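Local coordinates for glutamine amidotransferase type-2 domain-containing protein (Pseudomonas aeruginosa PAO1, PDB 1TE5), which is of unknown function but probably hydrolyses glutamine and transfers its amide nitrogen, as a predicted class II glutamine amidotransferase, at residues 2-7 / 171-176; 75-80 / 106-111; 88-93 / 125-130; 94-99 / 132-137. One frame throughout, in Å; residues are numbered along the deposited sequence.

Contact 1: 2-7 / 171-176; sequences CELLGM and NALISD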
loop_
_atom_site.group_PDB
_atom_site.type_symbol
_atom_site.label_atom_id
_atom_site.label_comp_id
_atom_site.label_asym_id
_atom_site.label_seq_id
_atom_site.Cartn_x
_atom_site.Cartn_y
_atom_site.Cartn_z
ATOM N N CYS A 2 0.780 0.973 -24.174
ATOM C CA CYS A 2 1.731 0.818 -23.028
ATOM C C CYS A 2 1.111 1.359 -21.734
ATOM O O CYS A 2 1.680 2.244 -21.091
ATOM C CB CYS A 2 3.018 1.568 -23.308
ATOM S SG CYS A 2 3.106 2.397 -24.926
ATOM N N GLU A 3 -0.069 0.853 -21.383
ATOM C CA GLU A 3 -0.764 1.288 -20.176
ATOM C C GLU A 3 -0.763 0.211 -19.091
ATOM O O GLU A 3 -0.163 0.402 -18.038
ATOM C CB GLU A 3 -2.181 1.766 -20.515
ATOM C CG GLU A 3 -2.191 3.013 -21.424
ATOM C CD GLU A 3 -3.582 3.583 -21.675
ATOM O OE1 GLU A 3 -4.147 4.214 -20.743
ATOM O OE2 GLU A 3 -4.095 3.415 -22.810
ATOM N N LEU A 4 -1.444 -0.906 -19.333
ATOM C CA LEU A 4 -1.468 -2.006 -18.368
ATOM C C LEU A 4 -0.158 -2.776 -18.487
ATOM O O LEU A 4 0.377 -2.939 -19.582
ATOM C CB LEU A 4 -2.641 -2.954 -18.639
ATOM C CG LEU A 4 -4.068 -2.487 -18.337
ATOM C CD1 LEU A 4 -5.041 -3.606 -18.675
ATOM C CD2 LEU A 4 -4.205 -2.090 -16.875
ATOM N N LEU A 5 0.355 -3.257 -17.363
ATOM C CA LEU A 5 1.610 -3.996 -17.358
ATOM C C LEU A 5 1.671 -5.010 -16.218
ATOM O O LEU A 5 1.694 -4.636 -15.047
ATOM C CB LEU A 5 2.784 -3.013 -17.258
ATOM C CG LEU A 5 4.214 -3.540 -17.164
ATOM C CD1 LEU A 5 4.531 -4.515 -18.293
ATOM C CD2 LEU A 5 5.153 -2.350 -17.206
ATOM N N GLY A 6 1.710 -6.288 -16.569
ATOM C CA GLY A 6 1.779 -7.323 -15.563
ATOM C C GLY A 6 2.909 -8.303 -15.802
ATOM O O GLY A 6 3.586 -8.275 -16.835
ATOM N N MET A 7 3.152 -9.135 -14.799
ATOM C CA MET A 7 4.168 -10.162 -14.874
ATOM C C MET A 7 3.849 -11.275 -13.893
ATOM O O MET A 7 3.519 -11.024 -12.736
ATOM C CB MET A 7 5.568 -9.633 -14.556
ATOM C CG MET A 7 6.620 -10.750 -14.616
ATOM S SD MET A 7 8.099 -10.518 -13.638
ATOM C CE MET A 7 7.483 -10.775 -12.001
ATOM N N ASN A 171 -10.435 -3.726 -20.024
ATOM C CA ASN A 171 -9.212 -4.509 -20.060
ATOM C C ASN A 171 -8.802 -4.483 -18.594
ATOM O O ASN A 171 -8.775 -3.408 -17.983
ATOM C CB ASN A 171 -8.160 -3.821 -20.928
ATOM C CG ASN A 171 -8.626 -3.627 -22.357
ATOM O OD1 ASN A 171 -8.793 -4.591 -23.098
ATOM N ND2 ASN A 171 -8.856 -2.378 -22.745
ATOM N N ALA A 172 -8.536 -5.645 -18.006
ATOM C CA ALA A 172 -8.180 -5.676 -16.594
ATOM C C ALA A 172 -7.166 -6.726 -16.196
ATOM O O ALA A 172 -6.955 -7.711 -16.902
ATOM C CB ALA A 172 -9.440 -5.831 -15.756
ATOM N N LEU A 173 -6.500 -6.467 -15.078
ATOM C CA LEU A 173 -5.519 -7.379 -14.510
ATOM C C LEU A 173 -5.908 -7.517 -13.041
ATOM O O LEU A 173 -6.130 -6.515 -12.350
ATOM C CB LEU A 173 -4.100 -6.810 -14.611
ATOM C CG LEU A 173 -3.548 -6.395 -15.973
ATOM C CD1 LEU A 173 -2.144 -5.860 -15.776
ATOM C CD2 LEU A 173 -3.567 -7.566 -16.949
ATOM N N ILE A 174 -6.044 -8.756 -12.582
ATOM C CA ILE A 174 -6.411 -9.025 -11.194
ATOM C C ILE A 174 -5.494 -10.113 -10.646
ATOM O O ILE A 174 -5.098 -11.019 -11.373
ATOM C CB ILE A 174 -7.882 -9.466 -11.092
ATOM C CG1 ILE A 174 -8.775 -8.422 -11.766
ATOM C CG2 ILE A 174 -8.270 -9.635 -9.634
ATOM C CD1 ILE A 174 -10.176 -8.881 -12.021
ATOM N N SER A 175 -5.188 -10.038 -9.358
ATOM C CA SER A 175 -4.312 -11.019 -8.785
ATOM C C SER A 175 -4.503 -11.084 -7.292
ATOM O O SER A 175 -4.969 -10.114 -6.691
ATOM C CB SER A 175 -2.860 -10.658 -9.097
ATOM O OG SER A 175 -1.936 -11.506 -8.443
ATOM N N ASP A 176 -4.309 -12.259 -6.726
ATOM C CA ASP A 176 -4.349 -12.378 -5.276
ATOM C C ASP A 176 -2.926 -12.660 -4.748
ATOM O O ASP A 176 -2.735 -13.044 -3.588
ATOM C CB ASP A 176 -5.259 -13.563 -4.921
ATOM C CG ASP A 176 -4.633 -14.949 -5.059
ATOM O OD1 ASP A 176 -3.666 -15.120 -5.832
ATOM O OD2 ASP A 176 -5.129 -15.886 -4.392
#
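Two flat peptide groups, one on each strand, each take a leucine methyl on one face. L173 CD1 stands over the peptide joining L5 and G6, almost on its normal, 3.9 Å from L5 C and 4.0 Å from G6 N. L4 CD1 does the same from the other side, coming down on the peptide between N171 and A172 with 3.8 Å to N171 O and 4.1 Å to A172 N. L4 CD1 also touches N171 CB, 3.9 Å away, beside the same peptide face, the two side chains crossing obliquely. The third flat group, the N171 amide, turns its polar atoms elsewhere: OD1 accepts from the backbone N of S185 and S186, and ND2 donates to N108 O.

Between the two peptide faces the leucines lie against each other, L4 CB 4.1 Å from L173 CD1. Both set CG opposite their own carbonyl carbon (chi1 -71° in L4, -56° in L173), which aims each branch across the gap. G6 helps by presenting bare backbone beside L173 CD1.

The strand axes run 8.1 Å apart and 33° from parallel, and no hydrogen bond crosses. Strand 4-9 belongs to the seven-stranded antiparallel sheet and strand 171-175 to the six-stranded one, so this is the face-to-face packing of the two central layers of an Ntn-hydrolase sandwich. Chemically it is a greasy seam near the centre of the chain: methyls on peptide faces hold the sheets by dispersion and exclusion of water, while backbone polar groups such as those of G6 and A172 bond to neighbouring strands within each sheet.

Contact 2: 75-80 / 106-111; sequences IGHIRQ and AHNGQL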
loop_
_atom_site.group_PDB
_atom_site.type_symbol
_atom_site.label_atom_id
_atom_site.label_comp_id
_atom_site.label_asym_id
_atom_site.label_seq_id
_atom_site.Cartn_x
_atom_site.Cartn_y
_atom_site.Cartn_z
ATOM N N ILE A 75 1.622 -6.051 -11.070
ATOM C CA ILE A 75 0.481 -5.451 -11.747
ATOM C C ILE A 75 0.707 -3.944 -11.713
ATOM O O ILE A 75 0.961 -3.373 -10.652
ATOM C CB ILE A 75 -0.884 -5.772 -11.062
ATOM C CG1 ILE A 75 -1.335 -7.193 -11.389
ATOM C CG2 ILE A 75 -1.961 -4.808 -11.540
ATOM C CD1 ILE A 75 -2.748 -7.482 -10.955
ATOM N N GLY A 76 0.587 -3.303 -12.867
ATOM C CA GLY A 76 0.785 -1.871 -12.929
ATOM C C GLY A 76 -0.041 -1.213 -14.011
ATOM O O GLY A 76 -0.575 -1.886 -14.908
ATOM N N HIS A 77 -0.185 0.103 -13.902
ATOM C CA HIS A 77 -0.939 0.885 -14.873
ATOM C C HIS A 77 -0.213 2.210 -15.058
ATOM O O HIS A 77 -0.166 3.041 -14.154
ATOM C CB HIS A 77 -2.340 1.180 -14.371
ATOM C CG HIS A 77 -3.317 1.690 -15.390
ATOM N ND1 HIS A 77 -2.914 2.259 -16.579
ATOM C CD2 HIS A 77 -4.671 1.720 -15.398
ATOM C CE1 HIS A 77 -3.978 2.616 -17.276
ATOM N NE2 HIS A 77 -5.056 2.300 -16.583
ATOM N N ILE A 78 0.379 2.388 -16.232
ATOM C CA ILE A 78 1.129 3.603 -16.544
ATOM C C ILE A 78 0.305 4.516 -17.454
ATOM O O ILE A 78 -0.570 4.050 -18.189
ATOM C CB ILE A 78 2.466 3.239 -17.239
ATOM C CG1 ILE A 78 3.182 2.131 -16.460
ATOM C CG2 ILE A 78 3.368 4.465 -17.361
ATOM C CD1 ILE A 78 3.487 2.460 -15.018
ATOM N N ARG A 79 0.595 5.813 -17.411
ATOM C CA ARG A 79 -0.100 6.802 -18.232
ATOM C C ARG A 79 -1.612 6.648 -18.198
ATOM O O ARG A 79 -2.265 6.463 -19.225
ATOM C CB ARG A 79 0.420 6.792 -19.677
ATOM C CG ARG A 79 1.842 7.335 -19.823
ATOM C CD ARG A 79 2.269 7.514 -21.283
ATOM N NE ARG A 79 2.343 6.246 -22.005
ATOM C CZ ARG A 79 1.428 5.828 -22.879
ATOM N NH1 ARG A 79 1.577 4.658 -23.490
ATOM N NH2 ARG A 79 0.362 6.576 -23.143
ATOM N N GLN A 80 -2.158 6.741 -16.997
ATOM C CA GLN A 80 -3.588 6.628 -16.794
ATOM C C GLN A 80 -4.252 7.915 -17.249
ATOM O O GLN A 80 -3.860 9.005 -16.832
ATOM C CB GLN A 80 -3.868 6.359 -15.320
ATOM C CG GLN A 80 -3.138 5.119 -14.813
ATOM C CD GLN A 80 -3.281 4.898 -13.327
ATOM O OE1 GLN A 80 -4.203 5.412 -12.698
ATOM N NE2 GLN A 80 -2.382 4.105 -12.761
ATOM N N ALA A 106 -6.151 -3.615 -11.810
ATOM C CA ALA A 106 -5.782 -2.541 -12.716
ATOM C C ALA A 106 -6.723 -2.627 -13.912
ATOM O O ALA A 106 -6.901 -3.697 -14.494
ATOM C CB ALA A 106 -4.338 -2.683 -13.150
ATOM N N HIS A 107 -7.340 -1.499 -14.256
ATOM C CA HIS A 107 -8.284 -1.442 -15.365
ATOM C C HIS A 107 -7.980 -0.323 -16.367
ATOM O O HIS A 107 -7.691 0.817 -15.992
ATOM C CB HIS A 107 -9.676 -1.257 -14.769
ATOM C CG HIS A 107 -10.683 -0.763 -15.767
ATOM N ND1 HIS A 107 -11.580 0.248 -15.495
ATOM C CD2 HIS A 107 -10.926 -1.143 -17.045
ATOM C CE1 HIS A 107 -12.337 0.462 -16.556
ATOM N NE2 HIS A 107 -11.959 -0.367 -17.512
ATOM N N ASN A 108 -8.016 -0.677 -17.643
ATOM C CA ASN A 108 -7.786 0.269 -18.720
ATOM C C ASN A 108 -9.056 0.308 -19.551
ATOM O O ASN A 108 -9.538 -0.729 -20.001
ATOM C CB ASN A 108 -6.620 -0.180 -19.596
ATOM C CG ASN A 108 -6.453 0.687 -20.829
ATOM O OD1 ASN A 108 -6.607 0.225 -21.961
ATOM N ND2 ASN A 108 -6.151 1.964 -20.610
ATOM N N GLY A 109 -9.620 1.497 -19.720
ATOM C CA GLY A 109 -10.838 1.619 -20.499
ATOM C C GLY A 109 -11.854 2.492 -19.796
ATOM O O GLY A 109 -11.593 2.996 -18.704
ATOM N N GLN A 110 -13.009 2.678 -20.421
ATOM C CA GLN A 110 -14.057 3.514 -19.844
ATOM C C GLN A 110 -15.406 2.800 -19.799
ATOM O O GLN A 110 -15.783 2.106 -20.747
ATOM C CB GLN A 110 -14.194 4.804 -20.652
ATOM C CG GLN A 110 -12.893 5.559 -20.857
ATOM C CD GLN A 110 -13.071 6.777 -21.735
ATOM O OE1 GLN A 110 -13.944 6.806 -22.605
ATOM N NE2 GLN A 110 -12.249 7.798 -21.507
ATOM N N LEU A 111 -16.137 2.997 -18.704
ATOM C CA LEU A 111 -17.450 2.378 -18.521
ATOM C C LEU A 111 -18.555 3.426 -18.471
ATOM O O LEU A 111 -18.483 4.375 -17.689
ATOM C CB LEU A 111 -17.469 1.558 -17.231
ATOM C CG LEU A 111 -16.369 0.502 -17.094
ATOM C CD1 LEU A 111 -16.483 -0.194 -15.751
ATOM C CD2 LEU A 111 -16.452 -0.503 -18.228
#
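A106 opens the second segment by pushing its methyl at the other sheet, where A106 CB meets I75 CG2 at 3.6 Å. I75 CG2 points opposite the backbone N of its own residue, which carries it into the gap between the strands.

H107 comes next. Its side chain leaves the backbone away from strand 75-78, and ND1 bonds to S129 OG and NE2 to V169 O, but its carbonyl faces back: H107 O lies at the edge of the H77 ring, near the ring plane, 3.1 Å from H77 NE2. Q80 CG sits 3.3 Å above the plane of that imidazole, over its centre. Q80 is tied down in turn, since Q80 NE2 donates to H77 O at 2.8 Å in a nearly straight bond (173° at the hydrogen), the donor standing above the carbonyl plane. H77 ND1 adds only a weak bond to I78 O.

N108 sets its amide across the H77 ring, the planes 78° apart, with N108 ND2 4.0 Å from H77 CE1. H77 thus has Q80 over one face and H107 O at its edge, and meets H92 edge-to-face.

Strand 73-80 lies between strands 35-42 and 4-9 in the seven-stranded sheet, and strand 101-108 between 94-98 and 171-175 in the six-stranded one. The axes here pass 7.1 Å apart, the two layers of the sandwich being stacked face to face, with L4 of strand 4-9 packed against H77, A106 and N108.

Contact 3: 88-93 / 125-130; sequences LSNTHP and GETDSE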
loop_
_atom_site.group_PDB
_atom_site.type_symbol
_atom_site.label_atom_id
_atom_site.label_comp_id
_atom_site.label_asym_id
_atom_site.label_seq_id
_atom_site.Cartn_x
_atom_site.Cartn_y
_atom_site.Cartn_z
ATOM N N LEU A 88 -4.705 10.846 -5.436
ATOM C CA LEU A 88 -4.214 9.498 -5.178
ATOM C C LEU A 88 -5.327 8.447 -5.098
ATOM O O LEU A 88 -5.134 7.307 -5.498
ATOM C CB LEU A 88 -3.406 9.508 -3.878
ATOM C CG LEU A 88 -2.722 8.231 -3.406
ATOM C CD1 LEU A 88 -1.709 7.798 -4.424
ATOM C CD2 LEU A 88 -2.053 8.481 -2.075
ATOM N N SER A 89 -6.481 8.827 -4.561
ATOM C CA SER A 89 -7.593 7.887 -4.436
ATOM C C SER A 89 -8.155 7.430 -5.781
ATOM O O SER A 89 -8.934 6.469 -5.848
ATOM C CB SER A 89 -8.707 8.466 -3.550
ATOM O OG SER A 89 -9.222 9.689 -4.040
ATOM N N ASN A 90 -7.735 8.102 -6.848
ATOM C CA ASN A 90 -8.187 7.781 -8.202
ATOM C C ASN A 90 -7.068 7.231 -9.085
ATOM O O ASN A 90 -7.215 7.153 -10.306
ATOM C CB ASN A 90 -8.841 9.012 -8.806
ATOM C CG ASN A 90 -10.132 9.472 -8.150
ATOM O OD1 ASN A 90 -11.012 8.667 -7.871
ATOM N ND2 ASN A 90 -10.233 10.765 -7.863
ATOM N N THR A 91 -5.978 6.803 -8.462
ATOM C CA THR A 91 -4.832 6.258 -9.181
ATOM C C THR A 91 -4.756 4.720 -9.016
ATOM O O THR A 91 -4.958 4.207 -7.919
ATOM C CB THR A 91 -3.540 6.931 -8.661
ATOM O OG1 THR A 91 -3.669 8.357 -8.777
ATOM C CG2 THR A 91 -2.336 6.480 -9.446
ATOM N N HIS A 92 -4.552 4.024 -10.137
ATOM C CA HIS A 92 -4.442 2.566 -10.192
ATOM C C HIS A 92 -3.014 2.167 -9.865
ATOM O O HIS A 92 -2.089 2.947 -10.063
ATOM C CB HIS A 92 -4.697 2.044 -11.616
ATOM C CG HIS A 92 -6.051 2.355 -12.169
ATOM N ND1 HIS A 92 -6.655 3.587 -12.034
ATOM C CD2 HIS A 92 -6.889 1.604 -12.915
ATOM C CE1 HIS A 92 -7.807 3.582 -12.681
ATOM N NE2 HIS A 92 -7.972 2.389 -13.223
ATOM N N PRO A 93 -2.806 0.922 -9.412
ATOM C CA PRO A 93 -3.832 -0.104 -9.188
ATOM C C PRO A 93 -4.472 0.010 -7.788
ATOM O O PRO A 93 -4.026 0.810 -6.974
ATOM C CB PRO A 93 -3.049 -1.403 -9.361
ATOM C CG PRO A 93 -1.690 -1.044 -8.885
ATOM C CD PRO A 93 -1.464 0.313 -9.484
ATOM N N GLY A 125 -12.123 6.215 -3.807
ATOM C CA GLY A 125 -12.078 7.233 -4.845
ATOM C C GLY A 125 -13.355 7.248 -5.674
ATOM O O GLY A 125 -14.330 6.566 -5.352
ATOM N N GLU A 126 -13.361 8.027 -6.745
ATOM C CA GLU A 126 -14.548 8.127 -7.579
ATOM C C GLU A 126 -14.439 7.440 -8.933
ATOM O O GLU A 126 -15.348 7.552 -9.757
ATOM C CB GLU A 126 -14.933 9.593 -7.787
ATOM C CG GLU A 126 -15.065 10.413 -6.511
ATOM C CD GLU A 126 -13.736 10.927 -5.997
ATOM O OE1 GLU A 126 -13.474 10.771 -4.785
ATOM O OE2 GLU A 126 -12.962 11.497 -6.798
ATOM N N THR A 127 -13.336 6.740 -9.169
ATOM C CA THR A 127 -13.137 6.056 -10.440
ATOM C C THR A 127 -14.174 4.975 -10.704
ATOM O O THR A 127 -14.784 4.442 -9.777
ATOM C CB THR A 127 -11.726 5.409 -10.534
ATOM O OG1 THR A 127 -11.458 4.624 -9.361
ATOM C CG2 THR A 127 -10.657 6.476 -10.689
ATOM N N ASP A 128 -14.441 4.724 -11.979
ATOM C CA ASP A 128 -15.364 3.668 -12.353
ATOM C C ASP A 128 -14.581 2.371 -12.179
ATOM O O ASP A 128 -15.154 1.314 -11.927
ATOM C CB ASP A 128 -15.815 3.809 -13.814
ATOM C CG ASP A 128 -16.989 4.779 -13.988
ATOM O OD1 ASP A 128 -17.610 5.206 -12.987
ATOM O OD2 ASP A 128 -17.302 5.102 -15.155
ATOM N N SER A 129 -13.265 2.464 -12.342
ATOM C CA SER A 129 -12.383 1.313 -12.200
ATOM C C SER A 129 -12.486 0.702 -10.805
ATOM O O SER A 129 -12.587 -0.519 -10.664
ATOM C CB SER A 129 -10.929 1.722 -12.465
ATOM O OG SER A 129 -10.744 2.165 -13.801
ATOM N N GLU A 130 -12.426 1.550 -9.780
ATOM C CA GLU A 130 -12.498 1.095 -8.395
ATOM C C GLU A 130 -13.893 0.589 -8.036
ATOM O O GLU A 130 -14.041 -0.306 -7.202
ATOM C CB GLU A 130 -12.077 2.211 -7.446
ATOM C CG GLU A 130 -12.000 1.785 -5.998
ATOM C CD GLU A 130 -11.464 2.869 -5.097
ATOM O OE1 GLU A 130 -11.302 4.022 -5.565
ATOM O OE2 GLU A 130 -11.200 2.556 -3.915
HETATM O O HOH W 1 -8.648 4.275 -3.909
HETATM O O HOH W 2 -11.572 10.120 -2.934
#
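N90 and H92 hold the tight side of this contact, where the loop lies against the start of a helix. N90 OD1 takes the backbone N of E126 at 2.7 Å, the donor in the carbonyl plane, and a weak second bond from T127 N. The other end of the amide, N90 ND2, donates to E126 OE2 at 3.0 Å; E126, bent at chi2 (83°), curls back so that its carboxylate is met from above its plane, the two flat groups 83° apart. Farther along the loop, H92 NE2 and S129 OG share a hydrogen bond of 2.8 Å at the ring edge, and S129 OG has H107 as a second partner. G125 packs its bare CA against S89 O at 3.4 Å, a CA-H...O contact, while G125 N donates to E130 OE1 at 2.9 Å; E130 OE2 goes on to V124 N.

The side of S89 and the exposed E126 is looser and wet. S89 OG does not reach E126 directly; a water joins it to E126 OE1, 2.7 Å from that oxygen. Another water donates to S89 O and, weakly, to E130 OE2.

T127 caps helix 128-143, its OG1 accepting from E130 N at 3.2 Å. The contact thus fastens that helix start to the loop between strands 73-80 and 94-98, and H92 is joined to P93 by a cis peptide bond. F94 of the following strand packs against T127, S129 and E130, and the second subunit reaches L88, S89 and E130.

Contact 4: 94-99 / 132-137; sequences FIRELG and AFCDLL
Helix against sheet is the theme here: helix 128-143 lies on the six-stranded sheet along its edge strand 94-98, the segment axes 9.9 Å apart and 20° from parallel. F133 carries the near end. With CG anti to its backbone N (chi1 -177°), its ring leans onto the strand, placing F133 CE1 3.3 Å from F94 O and F133 CD1 3.6 Å from F94 CB. L137 CD1 covers one face of that ring, 3.5 Å above the plane and toward the rim, and F105 of the next strand meets the ring with planes nearly parallel.

One turn on, L137 splits its methyls between two residues. L137 CD1 touches R96 CB at 3.7 Å and L137 CD2 meets L98 CD1 at 3.5 Å, the two leucine side chains lying antiparallel as they pass one another.

R96 uses its stem for this packing and bends its head back, so that R96 NE donates to I95 O of its own strand at 3.2 Å, from above the carbonyl plane. R96 NH2 passes 3.5 Å from C134 SG. The charge has its main partner one turn back along the helix, where NH1 forms a salt bridge with E130. At this edge the chain also meets the second subunit, E97 OE2 accepting from R122 N there.

An apolar helix face on a strand, with a polar margin at the dimer edge, suits an outer helical layer on the central sheets, as in the alpha-beta-beta-alpha sandwich of Ntn hydrolases.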
loop_
_atom_site.group_PDB
_atom_site.type_symbol
_atom_site.label_atom_id
_atom_site.label_comp_id
_atom_site.label_asym_id
_atom_site.label_seq_id
_atom_site.Cartn_x
_atom_site.Cartn_y
_atom_site.Cartn_z
ATOM N N PHE A 94 -5.514 -0.786 -7.535
ATOM C CA PHE A 94 -6.212 -0.770 -6.250
ATOM C C PHE A 94 -6.021 -2.093 -5.501
ATOM O O PHE A 94 -5.943 -3.159 -6.114
ATOM C CB PHE A 94 -7.703 -0.481 -6.455
ATOM C CG PHE A 94 -7.972 0.810 -7.170
ATOM C CD1 PHE A 94 -8.346 0.815 -8.508
ATOM C CD2 PHE A 94 -7.838 2.027 -6.508
ATOM C CE1 PHE A 94 -8.582 2.023 -9.171
ATOM C CE2 PHE A 94 -8.071 3.235 -7.159
ATOM C CZ PHE A 94 -8.443 3.233 -8.489
ATOM N N ILE A 95 -5.939 -2.010 -4.174
ATOM C CA ILE A 95 -5.745 -3.190 -3.332
ATOM C C ILE A 95 -6.866 -3.355 -2.309
ATOM O O ILE A 95 -7.405 -2.374 -1.794
ATOM C CB ILE A 95 -4.402 -3.118 -2.565
ATOM C CG1 ILE A 95 -3.250 -2.838 -3.530
ATOM C CG2 ILE A 95 -4.148 -4.416 -1.792
ATOM C CD1 ILE A 95 -1.917 -2.765 -2.852
ATOM N N ARG A 96 -7.201 -4.609 -2.013
ATOM C CA ARG A 96 -8.232 -4.942 -1.035
ATOM C C ARG A 96 -8.099 -6.411 -0.671
ATOM O O ARG A 96 -7.896 -7.250 -1.552
ATOM C CB ARG A 96 -9.626 -4.640 -1.590
ATOM C CG ARG A 96 -10.501 -3.891 -0.602
ATOM C CD ARG A 96 -11.398 -2.851 -1.266
ATOM N NE ARG A 96 -10.544 -1.826 -1.849
ATOM C CZ ARG A 96 -10.908 -0.564 -2.048
ATOM N NH1 ARG A 96 -10.056 0.280 -2.596
ATOM N NH2 ARG A 96 -12.116 -0.137 -1.696
ATOM N N GLU A 97 -8.139 -6.725 0.622
ATOM C CA GLU A 97 -8.014 -8.121 1.033
ATOM C C GLU A 97 -9.340 -8.859 1.043
ATOM O O GLU A 97 -10.370 -8.313 1.437
ATOM C CB GLU A 97 -7.305 -8.266 2.389
ATOM C CG GLU A 97 -8.171 -8.058 3.623
ATOM C CD GLU A 97 -8.762 -9.345 4.211
ATOM O OE1 GLU A 97 -8.461 -10.469 3.752
ATOM O OE2 GLU A 97 -9.545 -9.209 5.160
ATOM N N LEU A 98 -9.284 -10.092 0.563
ATOM C CA LEU A 98 -10.416 -10.998 0.500
ATOM C C LEU A 98 -9.807 -12.376 0.775
ATOM O O LEU A 98 -8.805 -12.762 0.170
ATOM C CB LEU A 98 -11.084 -10.958 -0.883
ATOM C CG LEU A 98 -12.496 -11.549 -0.999
ATOM C CD1 LEU A 98 -13.158 -11.076 -2.268
ATOM C CD2 LEU A 98 -12.463 -13.060 -0.953
ATOM N N GLY A 99 -10.373 -13.083 1.744
ATOM C CA GLY A 99 -9.873 -14.403 2.074
ATOM C C GLY A 99 -8.457 -14.467 2.619
ATOM O O GLY A 99 -7.816 -15.507 2.540
ATOM N N ALA A 132 -15.788 -0.864 -10.081
ATOM C CA ALA A 132 -15.823 -2.160 -10.744
ATOM C C ALA A 132 -15.067 -3.184 -9.916
ATOM O O ALA A 132 -15.486 -4.340 -9.829
ATOM C CB ALA A 132 -15.211 -2.066 -12.135
ATOM N N PHE A 133 -13.935 -2.768 -9.348
ATOM C CA PHE A 133 -13.108 -3.649 -8.521
ATOM C C PHE A 133 -13.874 -4.157 -7.298
ATOM O O PHE A 133 -13.868 -5.354 -6.990
ATOM C CB PHE A 133 -11.849 -2.908 -8.053
ATOM C CG PHE A 133 -10.897 -3.757 -7.248
ATOM C CD1 PHE A 133 -10.059 -3.172 -6.304
ATOM C CD2 PHE A 133 -10.824 -5.139 -7.449
ATOM C CE1 PHE A 133 -9.151 -3.947 -5.565
ATOM C CE2 PHE A 133 -9.924 -5.930 -6.718
ATOM C CZ PHE A 133 -9.081 -5.328 -5.772
ATOM N N CYS A 134 -14.454 -3.222 -6.559
ATOM C CA CYS A 134 -15.222 -3.545 -5.375
ATOM C C CYS A 134 -16.404 -4.435 -5.714
ATOM O O CYS A 134 -16.634 -5.423 -5.031
ATOM C CB CYS A 134 -15.705 -2.272 -4.702
ATOM S SG CYS A 134 -14.359 -1.286 -4.054
ATOM N N ASP A 135 -17.135 -4.089 -6.772
ATOM C CA ASP A 135 -18.296 -4.864 -7.191
ATOM C C ASP A 135 -17.923 -6.309 -7.493
ATOM O O ASP A 135 -18.625 -7.243 -7.075
ATOM C CB ASP A 135 -18.955 -4.233 -8.416
ATOM C CG ASP A 135 -20.266 -4.907 -8.783
ATOM O OD1 ASP A 135 -21.259 -4.747 -8.041
ATOM O OD2 ASP A 135 -20.301 -5.603 -9.814
ATOM N N LEU A 136 -16.834 -6.486 -8.237
ATOM C CA LEU A 136 -16.348 -7.817 -8.596
ATOM C C LEU A 136 -15.989 -8.573 -7.327
ATOM O O LEU A 136 -16.157 -9.791 -7.250
ATOM C CB LEU A 136 -15.118 -7.716 -9.508
ATOM C CG LEU A 136 -14.364 -8.992 -9.900
ATOM C CD1 LEU A 136 -13.753 -8.805 -11.277
ATOM C CD2 LEU A 136 -13.289 -9.344 -8.870
ATOM N N LEU A 137 -15.452 -7.834 -6.357
ATOM C CA LEU A 137 -15.054 -8.388 -5.072
ATOM C C LEU A 137 -16.277 -8.799 -4.273
ATOM O O LEU A 137 -16.225 -9.769 -3.521
ATOM C CB LEU A 137 -14.220 -7.364 -4.285
ATOM C CG LEU A 137 -12.745 -7.222 -4.669
ATOM C CD1 LEU A 137 -12.124 -6.098 -3.891
ATOM C CD2 LEU A 137 -12.004 -8.515 -4.400
#

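How the contacts relate
Contacts 1 and 2 are neighbouring parts of one sheet-to-sheet interface, their centres 8 Å apart and their strands adjacent in both sheets: E3 O lies 2.7 Å from I78 N, and N171 O 2.9 Å from N108 N. Contact 3 closes the end of that interface, with Q80 OE1 2.9 Å from H92 N. Contact 4 continues along the same helix as contact 3, and the two meet where E130 OE2 and R96 NH1 are 2.9 Å apart. It meets contact 1 through I174 CD1 and L136 CD1, 3.7 Å apart. C2, in contact 1, probably supplies the N-terminal nucleophile of this family; its SG lies 3.1 Å from R79 NH1 in contact 2.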